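Local atomic coordinates of superoxide dismutase (Anaplasma phagocytophilum, PDB entry 3JS4), a protein that probably converts superoxide radicals into oxygen and hydrogen peroxide by alternately reducing and oxidising the iron ion bound at its active site. Residues N58-G63 and G88-N93; T64-L69 and G75-K80. All coordinates share one frame; numbering follows the deposited sequence.

How the interactions relate
Both interactions lie in the alpha-hairpin domain, their centres about 21 and 20 Å from the centre of the chain and away from the iron site, and each is partly buried. Interaction 1 sets helix 39-60 against helix 89-106; interaction 2 lays the loop that follows helix 39-60 onto helix 74-83, so its whole span falls between the two segments of interaction 1. Both are apolar and lack hydrogen bonds across the interface. In interaction 1 the side chains that meet are all aliphatic, whereas interaction 2 centres on an aromatic face, with a lysine and a glutamate at its exposed margin. Their buried parts join where Ile91 CG2 lies 3.8 Å from Ile77 CG2.

Interaction 1 (N58-G63 and G88-N93); sequences NKLVVG and GRAIFN
Leu60 packs on Ala90 and Ile91 in an aliphatic helix-to-helix contact, between the C-terminal part of helix 39-60 and the first turn of helix 89-106, in the alpha-hairpin domain. The nearest CA atoms of the two segments, Leu60 CA and Ile91 CA, are 6.4 Å apart. Leu60 touches at two levels. At its base, CB rests 3.9 Å from Ile91 CG1. Farther out, the branch ending in CD1 runs on away from the backbone, anti to CA (chi2 172°), and reaches Ala90, with CD1 3.8 Å from Ala90 CB. The same methyl lies 3.6 Å from Ala90 O, a carbonyl that also accepts a hydrogen bond from Asn94 ND2. Ile91 answers from its own helix: its CG1 branch comes back toward Leu60, and its CD1 stops 4.1 Å from Leu60 O. Behind this, Ile91 is buried against Ala81 of helix 74-83, while Ala90 remains at the exposed side. With no hydrogen bond or ion pair crossing the gap and only 176 Å² buried in all, the contact depends on dispersion and on apolar groups leaving water, so shape rather than directional bonding sets how these two segments fit.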
loop_
_atom_site.group_PDB
_atom_site.type_symbol
_atom_site.label_atom_id
_atom_site.label_comp_id
_atom_site.label_asym_id
_atom_site.label_seq_id
_atom_site.Cartn_x
_atom_site.Cartn_y
_atom_site.Cartn_z
ATOM N N ASN A 58 9.702 17.433 1.859
ATOM C CA ASN A 58 10.940 18.206 1.805
ATOM C C ASN A 58 10.769 19.619 2.369
ATOM O O ASN A 58 11.629 20.085 3.103
ATOM C CB ASN A 58 11.518 18.253 0.389
ATOM C CG ASN A 58 12.216 16.957 0.006
ATOM O OD1 ASN A 58 12.818 16.307 0.845
ATOM N ND2 ASN A 58 12.149 16.589 -1.276
ATOM N N LYS A 59 9.654 20.279 2.048
ATOM C CA LYS A 59 9.369 21.624 2.579
ATOM C C LYS A 59 9.079 21.643 4.082
ATOM O O LYS A 59 9.547 22.546 4.785
ATOM C CB LYS A 59 8.216 22.309 1.829
ATOM C CG LYS A 59 8.568 22.758 0.389
ATOM C CD LYS A 59 7.404 23.480 -0.275
ATOM C CE LYS A 59 6.285 22.501 -0.594
ATOM N NZ LYS A 59 5.028 23.185 -1.044
ATOM N N LEU A 60 8.313 20.654 4.559
ATOM C CA LEU A 60 7.897 20.572 5.977
ATOM C C LEU A 60 8.979 20.224 7.002
ATOM O O LEU A 60 8.919 20.714 8.131
ATOM C CB LEU A 60 6.735 19.576 6.178
ATOM C CG LEU A 60 5.396 19.864 5.500
ATOM C CD1 LEU A 60 4.462 18.650 5.664
ATOM C CD2 LEU A 60 4.726 21.164 5.992
ATOM N N VAL A 61 9.931 19.358 6.637
ATOM C CA VAL A 61 10.953 18.880 7.597
ATOM C C VAL A 61 12.051 19.894 7.948
ATOM O O VAL A 61 12.843 19.634 8.853
ATOM C CB VAL A 61 11.605 17.539 7.170
ATOM C CG1 VAL A 61 10.543 16.482 7.003
ATOM C CG2 VAL A 61 12.487 17.687 5.884
ATOM N N VAL A 62 12.088 21.030 7.250
ATOM C CA VAL A 62 13.120 22.054 7.483
ATOM C C VAL A 62 13.058 22.554 8.918
ATOM O O VAL A 62 12.004 22.948 9.372
ATOM C CB VAL A 62 12.992 23.250 6.480
ATOM C CG1 VAL A 62 13.888 24.450 6.894
ATOM C CG2 VAL A 62 13.355 22.789 5.060
ATOM N N GLY A 63 14.183 22.501 9.633
ATOM C CA GLY A 63 14.250 22.964 11.030
ATOM C C GLY A 63 13.754 21.940 12.054
ATOM O O GLY A 63 13.653 22.243 13.255
ATOM N N GLY A 88 3.180 17.087 14.682
ATOM C CA GLY A 88 3.729 16.232 13.624
ATOM C C GLY A 88 2.769 15.783 12.538
ATOM O O GLY A 88 3.154 14.962 11.702
ATOM N N ARG A 89 1.533 16.295 12.547
ATOM C CA ARG A 89 0.458 15.714 11.717
ATOM C C ARG A 89 0.676 15.886 10.208
ATOM O O ARG A 89 0.474 14.948 9.438
ATOM C CB ARG A 89 -0.922 16.251 12.113
ATOM C CG ARG A 89 -2.097 15.527 11.406
ATOM C CD ARG A 89 -3.424 15.590 12.209
ATOM N NE ARG A 89 -3.287 14.990 13.541
ATOM C CZ ARG A 89 -3.490 15.627 14.705
ATOM N NH1 ARG A 89 -3.873 16.907 14.738
ATOM N NH2 ARG A 89 -3.307 14.974 15.848
ATOM N N ALA A 90 1.071 17.080 9.787
ATOM C CA ALA A 90 1.352 17.297 8.364
ATOM C C ALA A 90 2.543 16.442 7.919
ATOM O O ALA A 90 2.531 15.853 6.850
ATOM C CB ALA A 90 1.577 18.804 8.066
ATOM N N ILE A 91 3.578 16.366 8.749
ATOM C CA ILE A 91 4.727 15.533 8.439
ATOM C C ILE A 91 4.298 14.062 8.354
ATOM O O ILE A 91 4.676 13.360 7.426
ATOM C CB ILE A 91 5.875 15.742 9.448
ATOM C CG1 ILE A 91 6.572 17.092 9.168
ATOM C CG2 ILE A 91 6.873 14.606 9.345
ATOM C CD1 ILE A 91 7.549 17.560 10.288
ATOM N N PHE A 92 3.497 13.613 9.321
ATOM C CA PHE A 92 2.952 12.262 9.278
ATOM C C PHE A 92 2.164 11.984 7.994
ATOM O O PHE A 92 2.429 10.998 7.296
ATOM C CB PHE A 92 2.074 11.966 10.499
ATOM C CG PHE A 92 1.122 10.818 10.278
ATOM C CD1 PHE A 92 1.601 9.512 10.235
ATOM C CD2 PHE A 92 -0.246 11.055 10.059
ATOM C CE1 PHE A 92 0.729 8.432 10.007
ATOM C CE2 PHE A 92 -1.143 9.985 9.819
ATOM C CZ PHE A 92 -0.652 8.665 9.788
ATOM N N ASN A 93 1.187 12.835 7.693
ATOM C CA ASN A 93 0.371 12.647 6.485
ATOM C C ASN A 93 1.242 12.466 5.231
ATOM O O ASN A 93 0.980 11.576 4.409
ATOM C CB ASN A 93 -0.560 13.847 6.264
ATOM C CG ASN A 93 -1.682 13.938 7.291
ATOM O OD1 ASN A 93 -2.060 12.948 7.930
ATOM N ND2 ASN A 93 -2.257 15.139 7.414
#

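Interaction 2 (T64-L69 and G75-K80)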
loop_
_atom_site.group_PDB
_atom_site.type_symbol
_atom_site.label_atom_id
_atom_site.label_comp_id
_atom_site.label_asym_id
_atom_site.label_seq_id
_atom_site.Cartn_x
_atom_site.Cartn_y
_atom_site.Cartn_z
ATOM N N THR A 64 13.441 20.729 11.597
ATOM C CA THR A 64 12.966 19.687 12.507
ATOM C C THR A 64 14.009 18.590 12.637
ATOM O O THR A 64 14.991 18.571 11.898
ATOM C CB THR A 64 11.642 19.052 12.023
ATOM O OG1 THR A 64 11.883 18.273 10.842
ATOM C CG2 THR A 64 10.592 20.108 11.735
ATOM N N GLU A 65 13.762 17.646 13.542
ATOM C CA GLU A 65 14.645 16.491 13.719
ATOM C C GLU A 65 14.754 15.624 12.463
ATOM O O GLU A 65 15.666 14.795 12.349
ATOM C CB GLU A 65 14.178 15.636 14.907
ATOM C CG GLU A 65 12.830 14.996 14.679
ATOM C CD GLU A 65 12.289 14.301 15.905
ATOM O OE1 GLU A 65 11.333 14.833 16.501
ATOM O OE2 GLU A 65 12.815 13.229 16.262
ATOM N N PHE A 66 13.829 15.804 11.521
ATOM C CA PHE A 66 13.830 14.992 10.305
ATOM C C PHE A 66 14.579 15.610 9.114
ATOM O O PHE A 66 14.758 14.940 8.098
ATOM C CB PHE A 66 12.402 14.600 9.899
ATOM C CG PHE A 66 11.536 14.149 11.043
ATOM C CD1 PHE A 66 11.812 12.961 11.729
ATOM C CD2 PHE A 66 10.429 14.902 11.427
ATOM C CE1 PHE A 66 10.975 12.523 12.779
ATOM C CE2 PHE A 66 9.601 14.483 12.479
ATOM C CZ PHE A 66 9.870 13.297 13.156
ATOM N N GLU A 67 15.014 16.866 9.227
ATOM C CA GLU A 67 15.813 17.493 8.161
ATOM C C GLU A 67 17.096 16.708 7.863
ATOM O O GLU A 67 17.788 16.258 8.778
ATOM C CB GLU A 67 16.150 18.957 8.487
ATOM C CG GLU A 67 16.770 19.736 7.311
ATOM C CD GLU A 67 16.785 21.251 7.502
ATOM O OE1 GLU A 67 16.424 21.764 8.591
ATOM O OE2 GLU A 67 17.177 21.945 6.542
ATOM N N GLY A 68 17.391 16.534 6.576
ATOM C CA GLY A 68 18.596 15.836 6.142
ATOM C C GLY A 68 18.494 14.315 6.192
ATOM O O GLY A 68 19.484 13.628 5.951
ATOM N N LEU A 69 17.313 13.792 6.523
ATOM C CA LEU A 69 17.061 12.346 6.467
ATOM C C LEU A 69 16.580 11.996 5.068
ATOM O O LEU A 69 16.092 12.870 4.338
ATOM C CB LEU A 69 16.020 11.895 7.514
ATOM C CG LEU A 69 16.377 11.989 9.008
ATOM C CD1 LEU A 69 15.257 11.393 9.831
ATOM C CD2 LEU A 69 17.694 11.286 9.329
ATOM N N GLY A 75 9.910 5.042 7.330
ATOM C CA GLY A 75 9.194 4.218 8.324
ATOM C C GLY A 75 9.317 4.788 9.735
ATOM O O GLY A 75 8.316 4.922 10.442
ATOM N N ASP A 76 10.534 5.170 10.119
ATOM C CA ASP A 76 10.807 5.821 11.406
ATOM C C ASP A 76 10.089 7.160 11.593
ATOM O O ASP A 76 9.599 7.473 12.686
ATOM C CB ASP A 76 12.320 6.068 11.566
ATOM C CG ASP A 76 13.096 4.811 11.924
ATOM O OD1 ASP A 76 12.496 3.799 12.371
ATOM O OD2 ASP A 76 14.332 4.842 11.758
ATOM N N ILE A 77 10.073 7.959 10.526
ATOM C CA ILE A 77 9.460 9.288 10.551
ATOM C C ILE A 77 7.952 9.174 10.742
ATOM O O ILE A 77 7.380 9.928 11.515
ATOM C CB ILE A 77 9.767 10.092 9.254
ATOM C CG1 ILE A 77 11.273 10.398 9.181
ATOM C CG2 ILE A 77 8.888 11.359 9.172
ATOM C CD1 ILE A 77 11.750 10.872 7.845
ATOM N N VAL A 78 7.335 8.212 10.048
ATOM C CA VAL A 78 5.907 7.959 10.173
ATOM C C VAL A 78 5.497 7.769 11.636
ATOM O O VAL A 78 4.603 8.455 12.122
ATOM C CB VAL A 78 5.469 6.750 9.304
ATOM C CG1 VAL A 78 4.045 6.330 9.620
ATOM C CG2 VAL A 78 5.589 7.104 7.810
ATOM N N VAL A 79 6.178 6.863 12.340
ATOM C CA VAL A 79 5.825 6.550 13.713
ATOM C C VAL A 79 6.073 7.767 14.616
ATOM O O VAL A 79 5.189 8.155 15.369
ATOM C CB VAL A 79 6.583 5.294 14.208
ATOM C CG1 VAL A 79 6.318 5.032 15.691
ATOM C CG2 VAL A 79 6.212 4.082 13.352
ATOM N N LYS A 80 7.240 8.394 14.505
ATOM C CA LYS A 80 7.575 9.544 15.361
ATOM C C LYS A 80 6.636 10.750 15.178
ATOM O O LYS A 80 6.176 11.351 16.162
ATOM C CB LYS A 80 9.040 9.947 15.149
ATOM C CG LYS A 80 10.018 9.130 16.017
ATOM C CD LYS A 80 11.412 9.067 15.393
ATOM C CE LYS A 80 12.331 8.109 16.165
ATOM N NZ LYS A 80 13.653 8.014 15.503
#
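Phe66 and Ile77 meet ring to branched chain, where loop 64-69, part of the link between helices 39-60 and 74-83 in the iron/manganese superoxide dismutase alpha-hairpin domain, folds over the second of them. The CB of Phe66 already points at the helix, and chi1 of -44°, with CG anti to the carbonyl carbon, brings the CD1-CE1 side of the ring to Ile77 and Lys80. CG makes a loose contact with Ile77 CG1, and CD1 a closer one with the same atom at 3.7 Å. Next round the ring, CE1 passes from Ile77 to Lys80. The tip, CZ, ends 4.0 Å from Lys80 CB, which sits at the ring edge, near its plane. Over one face stands Ile77 CG2, 4.2 Å from the centroid of the Phe66 ring and only 9° off the normal, a CH-pi contact. Glu65 CG covers the opposite face, so the ring is held between two aliphatic groups. Farther along the loop, Leu69 CD1 adds a methyl contact to Ile77 CD1 at 4.1 Å.

The loop presents these side chains through two successive turns, type I over Thr64 to Glu67 and type II over Phe66 to Leu69. An ST turn fixes the start, Phe66 N donating to Thr64 OG1 at 3.2 Å. At the outer margin Glu65 OE2 and Lys80 NZ stay 5.3 Å apart, too far for a salt bridge, though their opposite charges may still attract weakly. Around this patch, Phe66 also touches Val61 of segment 58-63, and Ile77 leans on Ala95 of helix 89-106, which places the loop beside the packed pair of helices 74-83 and 89-106.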